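PDB 1WY2: Xaa-Pro dipeptidase from Pyrococcus horikoshii, which cleaves dipeptides that carry proline at the C-terminal position, probably with a nonpolar residue before it, as a two-metal-ion prolidase. Local coordinates for residues A[135-140]-A[339-344]; A[174-179]-A[213-218]; A[178-183]-A[219-224]. All coordinates share one frame; numbering follows the deposited sequence.

Interaction 1. Residues A[135-140]-A[339-344]; sequences IIEKAC and GSKRLT
The carboxylate of Glu137 is approached in two ways by the 339-344 segment. Lys341 NZ comes up between the two oxygens and meets the syn lone pair of each, 3.1 Å from both Glu137 OE1 and Glu137 OE2, a forked salt bridge. The methyl Leu343 CD2 stands over one face, 4.1 Å from Glu137 CD. A second planar group, the guanidinium of Arg342, has Thr344 O 3.4 Å above its plane, displaced from the centre; its NE pairs with Asp331.

Glu137 reaches the ammonium because CG is anti to the backbone N (chi1 -178°) and the chain then bends at chi2. Lys341, fully extended, meets it at about a right angle. With NZ close to the carboxylate plane and equidistant from both oxygens, the bridge probably restrains its rotation, although Lys341 is exposed; a long, weak ion pair also links Glu137 OE2 to Lys345.

Next to this salt bridge the contact is apolar and buried. Ile136 CG2 touches Leu343 CD1 at 3.8 Å. One helical turn on, Cys140 fits against the turn after the strand: its SG lies 3.7 Å from Leu343 CB and 3.8 Å from Thr344 CG2, while Cys140 CB is 3.4 Å from Leu343 O. Thr344 turns its methyl to the helix, while its hydroxyl bonds to Asp331 and to Thr332 N. Side chain to side chain, Thr344 is about 6 Å from the metal ligands Asp223 and Glu330, placing this packing beside the metal site.

Helix 130-153 packs beside the end of strand 339-342, an outer strand of the three-stranded antiparallel sheet, and that strand is held by backbone bonds of Lys341 with Leu334 and Leu343 with Thr332. Ile136 also touches Tyr220 and Cys140 touches Ser222, both on strand 220-229.

Interaction 2. Residues A[174-179]-A[213-218]; sequences NGAEKP and LGALYQ
A Schellman motif closes helix 160-173 with Gly175, at positive phi, as its C-prime residue, and the chain leaving it runs antiparallel beside strand 208-217 of the metallopeptidase domain. The pairing is weak and irregular, though two backbone hydrogen bonds cross it: Glu177 N to Leu216 O at 2.8 Å, and Leu216 N to Lys178 O at 3.0 Å, the second straighter at 164°. Leu216 thereby uses both its N-H and its carbonyl. Further along, Pro179 and Ala215 form a non-hydrogen-bonded pair, and Pro179 CA makes a CA-H...O contact of 3.4 Å with Gly214 O.

Leu216 supplies the main side-chain surface. With CG anti to its backbone N (chi1 171°), it puts CD2 3.6 Å from Glu177 OE1 and 3.8 Å from Lys178 CE; Lys178 lies alongside, pointing the same way, whereas Glu177 crosses at a slant. The other carboxylate oxygen, Glu177 OE2, bonds to His219 N and so ties this chain to the turn after the strand. Lys178 NZ instead forms a salt bridge with Asp182 of the second subunit.

At the glycine end, Gly175 O lies at the edge of the Tyr217 ring, 3.5 Å from CD1. Water 1 donates to that carbonyl and accepts from Gln218 N, 2.9 Å each, bridging the segments where direct bonding stops.

Ala176 CB and Ala215 CB, both buried, touch each other; Met171 of helix 160-173 touches both alanines, and Ile142 of helix 130-153 packs on Ala215 and Tyr217.

Interaction 3. Residues A[178-183]-A[219-224]; sequences KPAFDT and HYNSDI. With ZN (zinc ion), chain D; ZN (zinc ion), chain E.
Two torsions bring Phe181 and Asp223 together at the dinuclear centre of the M24 metallopeptidase, or pita-bread, fold. With chi1 at 53°, the Phe181 ring stands above its own backbone, flanked by N and C, and reaches strand 220-229; Asp223 has CG anti to N (chi1 -164°) and points its carboxylate at the two metals. The side chains cross at about a right angle, with ring and carboxylate planes 62° apart, and Phe181 CZ comes within 3.3 Å of Asp223 OD1 in an oblique approach.

Each Asp223 oxygen binds its own zinc ion: OD1 the one in chain D at 2.0 Å, OD2 the one in chain E at 2.1 Å. The carboxylate is thus a bridge, and the two metal bonds fix its rotation. Asp212 and Glu330 also bind the first ion; His287, Glu316 and Glu330 bind the second. Cobalt is the cofactor assigned to these positions. Phe181 CZ is 3.8 Å from the chain D zinc, so the ring lies close beside this metal, consistent with its lining the site.

Ser222 O lies near the plane of the Phe181 ring, at its edge, buried and with no polar partner in the model. Ala180 CB packs 3.3 Å from Asn221 OD1, whose amide nitrogen bonds to Gly290 O. Water 2 joins the segments, donating to Ala180 O at 2.9 Å and to Asn221 OD1 at 2.6 Å.

In the fold
Along the chain, helix 130-153 comes first and strand 339-342 last, so interaction 1 joins segments 199 residues apart, with interactions 2 and 3 lying between them in sequence. Those two share Lys178 and Pro179, have centres about 6 Å apart, and reach the same antiparallel sheet through the consecutive strands 208-217 and 220-229. Interaction 1 is centred about 14 Å from interaction 2 and 13 Å from interaction 3. Its helix touches both strands: Ala139 packs on Tyr217, and Ala139 O takes a weak hydrogen bond from Ser222 OG. That hydroxyl, bonded to Ala215 N, connects the two strands one residue before the metal ligand Asp223. Strand 220-229, which carries Asp223, is therefore packed between helix 130-153 and the 178-183 segment, which also reaches the second subunit.

Interaction 1. Residues A[135-140]-A[339-344]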
# COMPACT_ATOMS: atom_id res chain seq x y z
N ILE A 135 -3.82 11.54 -18.81
CA ILE A 135 -2.88 11.20 -17.75
C ILE A 135 -2.62 9.70 -17.76
O ILE A 135 -1.47 9.26 -17.66
CB ILE A 135 -3.40 11.61 -16.36
CG1 ILE A 135 -3.73 13.11 -16.35
CG2 ILE A 135 -2.35 11.31 -15.30
CD1 ILE A 135 -4.24 13.62 -15.01
N ILE A 136 -3.68 8.91 -17.87
CA ILE A 136 -3.53 7.46 -17.89
C ILE A 136 -2.72 7.03 -19.11
O ILE A 136 -1.87 6.14 -19.02
CB ILE A 136 -4.91 6.76 -17.91
CG1 ILE A 136 -5.60 6.94 -16.56
CG2 ILE A 136 -4.74 5.28 -18.24
CD1 ILE A 136 -7.09 6.66 -16.58
N GLU A 137 -2.97 7.67 -20.25
CA GLU A 137 -2.23 7.31 -21.46
C GLU A 137 -0.74 7.58 -21.29
O GLU A 137 0.09 6.80 -21.75
CB GLU A 137 -2.79 8.08 -22.67
CG GLU A 137 -2.11 7.73 -23.99
CD GLU A 137 -3.06 7.81 -25.18
OE1 GLU A 137 -3.93 8.70 -25.19
OE2 GLU A 137 -2.92 6.98 -26.10
N LYS A 138 -0.39 8.67 -20.60
CA LYS A 138 1.02 8.98 -20.37
C LYS A 138 1.64 7.95 -19.43
O LYS A 138 2.79 7.56 -19.60
CB LYS A 138 1.17 10.38 -19.78
CG LYS A 138 2.61 10.90 -19.80
CD LYS A 138 3.10 11.08 -21.23
CE LYS A 138 4.49 11.69 -21.29
NZ LYS A 138 4.89 11.91 -22.71
N ALA A 139 0.87 7.50 -18.44
CA ALA A 139 1.37 6.50 -17.51
C ALA A 139 1.64 5.21 -18.29
O ALA A 139 2.58 4.48 -18.00
CB ALA A 139 0.34 6.23 -16.40
N CYS A 140 0.79 4.94 -19.27
CA CYS A 140 0.95 3.75 -20.09
C CYS A 140 2.18 3.89 -20.99
O CYS A 140 2.83 2.90 -21.31
CB CYS A 140 -0.30 3.52 -20.95
SG CYS A 140 -1.75 2.96 -20.01
N GLY A 339 -15.96 0.85 -30.00
CA GLY A 339 -14.83 -0.05 -30.03
C GLY A 339 -13.91 0.22 -28.86
O GLY A 339 -14.36 0.51 -27.75
N SER A 340 -12.61 0.12 -29.10
CA SER A 340 -11.63 0.36 -28.05
C SER A 340 -10.33 0.94 -28.59
O SER A 340 -10.09 0.93 -29.80
CB SER A 340 -11.33 -0.95 -27.31
OG SER A 340 -10.65 -1.86 -28.16
N LYS A 341 -9.51 1.44 -27.68
CA LYS A 341 -8.22 2.00 -28.01
C LYS A 341 -7.20 1.41 -27.04
O LYS A 341 -7.43 1.40 -25.83
CB LYS A 341 -8.23 3.53 -27.85
CG LYS A 341 -6.86 4.16 -28.02
CD LYS A 341 -6.86 5.65 -27.73
CE LYS A 341 -5.48 6.24 -28.00
NZ LYS A 341 -5.44 7.70 -27.76
N ARG A 342 -6.10 0.89 -27.56
CA ARG A 342 -5.06 0.32 -26.71
C ARG A 342 -4.20 1.47 -26.18
O ARG A 342 -3.53 2.16 -26.95
CB ARG A 342 -4.20 -0.67 -27.50
CG ARG A 342 -4.94 -1.94 -27.91
CD ARG A 342 -4.06 -2.88 -28.73
NE ARG A 342 -2.86 -3.29 -28.00
CZ ARG A 342 -1.62 -3.18 -28.47
NH1 ARG A 342 -1.42 -2.67 -29.68
NH2 ARG A 342 -0.59 -3.58 -27.74
N LEU A 343 -4.22 1.68 -24.86
CA LEU A 343 -3.42 2.76 -24.27
C LEU A 343 -1.97 2.31 -24.14
O LEU A 343 -1.05 3.11 -24.26
CB LEU A 343 -4.01 3.18 -22.92
CG LEU A 343 -5.47 3.65 -22.99
CD1 LEU A 343 -5.91 4.13 -21.62
CD2 LEU A 343 -5.62 4.77 -24.01
N THR A 344 -1.78 1.01 -23.88
CA THR A 344 -0.44 0.44 -23.83
C THR A 344 -0.24 -0.01 -25.27
O THR A 344 -1.11 -0.68 -25.84
CB THR A 344 -0.36 -0.75 -22.85
OG1 THR A 344 -1.50 -1.61 -23.03
CG2 THR A 344 -0.32 -0.25 -21.42

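Interaction 2. Residues A[174-179]-A[213-218]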
# COMPACT_ATOMS: atom_id res chain seq x y z
N ASN A 174 11.48 8.85 -15.54
CA ASN A 174 10.65 9.28 -16.65
C ASN A 174 9.39 10.00 -16.17
O ASN A 174 8.47 10.25 -16.96
CB ASN A 174 10.27 8.09 -17.54
CG ASN A 174 11.34 7.78 -18.56
OD1 ASN A 174 11.58 8.55 -19.48
ND2 ASN A 174 12.00 6.64 -18.39
N GLY A 175 9.35 10.33 -14.88
CA GLY A 175 8.22 11.06 -14.34
C GLY A 175 7.27 10.34 -13.41
O GLY A 175 6.46 10.98 -12.74
N ALA A 176 7.35 9.02 -13.34
CA ALA A 176 6.46 8.27 -12.46
C ALA A 176 6.76 8.53 -10.99
O ALA A 176 7.92 8.68 -10.60
CB ALA A 176 6.56 6.78 -12.76
N GLU A 177 5.72 8.59 -10.17
CA GLU A 177 5.88 8.80 -8.73
C GLU A 177 6.58 7.56 -8.18
O GLU A 177 7.48 7.65 -7.33
CB GLU A 177 4.52 8.93 -8.05
CG GLU A 177 3.68 10.10 -8.52
CD GLU A 177 2.27 10.05 -7.95
OE1 GLU A 177 2.14 9.75 -6.74
OE2 GLU A 177 1.31 10.31 -8.70
N LYS A 178 6.15 6.40 -8.67
CA LYS A 178 6.68 5.11 -8.26
C LYS A 178 5.94 4.04 -9.06
O LYS A 178 5.06 4.36 -9.86
CB LYS A 178 6.45 4.91 -6.76
CG LYS A 178 4.99 5.04 -6.34
CD LYS A 178 4.85 4.93 -4.83
CE LYS A 178 3.41 5.12 -4.39
NZ LYS A 178 3.27 5.03 -2.91
N PRO A 179 6.31 2.76 -8.87
CA PRO A 179 5.61 1.70 -9.62
C PRO A 179 4.16 1.63 -9.15
O PRO A 179 3.87 1.90 -7.99
CB PRO A 179 6.40 0.44 -9.25
CG PRO A 179 7.77 0.96 -8.92
CD PRO A 179 7.45 2.21 -8.12
N LEU A 213 4.05 -4.95 -15.08
CA LEU A 213 4.43 -3.76 -14.34
C LEU A 213 3.50 -2.60 -14.67
O LEU A 213 2.64 -2.70 -15.55
CB LEU A 213 5.88 -3.39 -14.68
CG LEU A 213 6.23 -3.13 -16.15
CD1 LEU A 213 5.84 -1.71 -16.54
CD2 LEU A 213 7.73 -3.33 -16.38
N GLY A 214 3.67 -1.50 -13.95
CA GLY A 214 2.84 -0.34 -14.20
C GLY A 214 3.42 0.88 -13.52
O GLY A 214 4.22 0.76 -12.60
N ALA A 215 3.01 2.06 -13.97
CA ALA A 215 3.51 3.28 -13.37
C ALA A 215 2.38 4.10 -12.77
O ALA A 215 1.29 4.16 -13.32
CB ALA A 215 4.25 4.11 -14.42
N LEU A 216 2.66 4.72 -11.63
CA LEU A 216 1.71 5.61 -10.98
C LEU A 216 2.27 6.95 -11.45
O LEU A 216 3.41 7.29 -11.14
CB LEU A 216 1.81 5.51 -9.45
CG LEU A 216 1.02 6.56 -8.67
CD1 LEU A 216 -0.46 6.48 -9.03
CD2 LEU A 216 1.21 6.35 -7.18
N TYR A 217 1.47 7.69 -12.22
CA TYR A 217 1.90 8.96 -12.78
C TYR A 217 0.84 10.02 -12.54
O TYR A 217 -0.30 9.88 -12.98
CB TYR A 217 2.13 8.79 -14.28
CG TYR A 217 2.50 10.06 -15.02
CD1 TYR A 217 3.78 10.59 -14.94
CD2 TYR A 217 1.57 10.70 -15.83
CE1 TYR A 217 4.13 11.74 -15.65
CE2 TYR A 217 1.90 11.85 -16.55
CZ TYR A 217 3.19 12.36 -16.46
OH TYR A 217 3.52 13.49 -17.18
N GLN A 218 1.22 11.08 -11.84
CA GLN A 218 0.31 12.16 -11.54
C GLN A 218 -1.04 11.64 -11.05
O GLN A 218 -2.10 12.05 -11.53
CB GLN A 218 0.17 13.07 -12.78
CG GLN A 218 1.42 13.93 -12.98
CD GLN A 218 1.45 14.67 -14.32
OE1 GLN A 218 0.44 15.17 -14.80
NE2 GLN A 218 2.64 14.75 -14.91
O HOH W 1 4.01 11.48 -11.35

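Interaction 3. Residues A[178-183]-A[219-224]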
# COMPACT_ATOMS: atom_id res chain seq x y z
N LYS A 178 6.15 6.40 -8.67
CA LYS A 178 6.68 5.11 -8.26
C LYS A 178 5.94 4.04 -9.06
O LYS A 178 5.06 4.36 -9.86
CB LYS A 178 6.45 4.91 -6.76
CG LYS A 178 4.99 5.04 -6.34
CD LYS A 178 4.85 4.93 -4.83
CE LYS A 178 3.41 5.12 -4.39
NZ LYS A 178 3.27 5.03 -2.91
N PRO A 179 6.31 2.76 -8.87
CA PRO A 179 5.61 1.70 -9.62
C PRO A 179 4.16 1.63 -9.15
O PRO A 179 3.87 1.90 -7.99
CB PRO A 179 6.40 0.44 -9.25
CG PRO A 179 7.77 0.96 -8.92
CD PRO A 179 7.45 2.21 -8.12
N ALA A 180 3.25 1.26 -10.05
CA ALA A 180 1.84 1.16 -9.70
C ALA A 180 1.59 -0.01 -8.75
O ALA A 180 0.59 -0.04 -8.02
CB ALA A 180 0.99 1.00 -10.96
N PHE A 181 2.50 -0.97 -8.77
CA PHE A 181 2.42 -2.16 -7.93
C PHE A 181 3.76 -2.88 -8.01
O PHE A 181 4.58 -2.55 -8.86
CB PHE A 181 1.28 -3.07 -8.42
CG PHE A 181 1.35 -3.41 -9.88
CD1 PHE A 181 2.12 -4.49 -10.31
CD2 PHE A 181 0.65 -2.66 -10.82
CE1 PHE A 181 2.19 -4.81 -11.66
CE2 PHE A 181 0.72 -2.98 -12.18
CZ PHE A 181 1.49 -4.06 -12.60
N ASP A 182 3.98 -3.84 -7.12
CA ASP A 182 5.24 -4.59 -7.11
C ASP A 182 5.49 -5.28 -8.45
O ASP A 182 4.73 -6.16 -8.86
CB ASP A 182 5.22 -5.63 -5.98
CG ASP A 182 5.37 -4.99 -4.60
OD1 ASP A 182 4.66 -4.01 -4.31
OD2 ASP A 182 6.20 -5.48 -3.81
N THR A 183 6.56 -4.87 -9.12
CA THR A 183 6.90 -5.41 -10.44
C THR A 183 7.08 -6.92 -10.47
O THR A 183 7.79 -7.50 -9.65
CB THR A 183 8.18 -4.75 -10.98
OG1 THR A 183 7.96 -3.35 -11.15
CG2 THR A 183 8.57 -5.36 -12.33
N HIS A 219 -0.97 10.72 -10.09
CA HIS A 219 -2.12 10.12 -9.43
C HIS A 219 -2.86 8.99 -10.15
O HIS A 219 -3.68 8.30 -9.54
CB HIS A 219 -3.12 11.22 -9.04
CG HIS A 219 -2.57 12.19 -8.05
ND1 HIS A 219 -2.36 11.87 -6.72
CD2 HIS A 219 -2.15 13.47 -8.19
CE1 HIS A 219 -1.84 12.90 -6.09
NE2 HIS A 219 -1.70 13.89 -6.96
N TYR A 220 -2.58 8.79 -11.44
CA TYR A 220 -3.24 7.73 -12.18
C TYR A 220 -2.32 6.57 -12.49
O TYR A 220 -1.10 6.71 -12.50
CB TYR A 220 -3.88 8.29 -13.46
CG TYR A 220 -5.11 9.11 -13.13
CD1 TYR A 220 -4.99 10.40 -12.63
CD2 TYR A 220 -6.39 8.56 -13.24
CE1 TYR A 220 -6.10 11.13 -12.23
CE2 TYR A 220 -7.52 9.28 -12.85
CZ TYR A 220 -7.36 10.57 -12.34
OH TYR A 220 -8.46 11.29 -11.93
N ASN A 221 -2.91 5.41 -12.74
CA ASN A 221 -2.15 4.19 -12.98
C ASN A 221 -2.16 3.63 -14.39
O ASN A 221 -2.97 4.02 -15.23
CB ASN A 221 -2.66 3.10 -12.03
CG ASN A 221 -2.41 3.44 -10.57
OD1 ASN A 221 -1.34 3.15 -10.03
ND2 ASN A 221 -3.40 4.06 -9.92
N SER A 222 -1.22 2.72 -14.64
CA SER A 222 -1.09 2.03 -15.92
C SER A 222 -0.80 0.57 -15.56
O SER A 222 -0.37 0.27 -14.44
CB SER A 222 0.05 2.61 -16.76
OG SER A 222 1.27 2.62 -16.03
N ASP A 223 -1.02 -0.34 -16.49
CA ASP A 223 -0.83 -1.76 -16.21
C ASP A 223 -0.56 -2.48 -17.53
O ASP A 223 -1.34 -2.34 -18.47
CB ASP A 223 -2.10 -2.29 -15.55
CG ASP A 223 -1.91 -3.63 -14.87
OD1 ASP A 223 -0.83 -4.24 -15.00
OD2 ASP A 223 -2.88 -4.06 -14.21
N ILE A 224 0.53 -3.23 -17.59
CA ILE A 224 0.87 -3.94 -18.81
C ILE A 224 1.63 -5.24 -18.52
O ILE A 224 2.38 -5.32 -17.55
CB ILE A 224 1.75 -3.04 -19.73
CG1 ILE A 224 2.02 -3.73 -21.07
CG2 ILE A 224 3.08 -2.73 -19.04
CD1 ILE A 224 2.87 -2.89 -22.03
ZN ZN D . -0.70 -6.24 -14.81
ZN ZN E . -3.82 -5.95 -14.46
O HOH W 2 -0.90 2.41 -7.58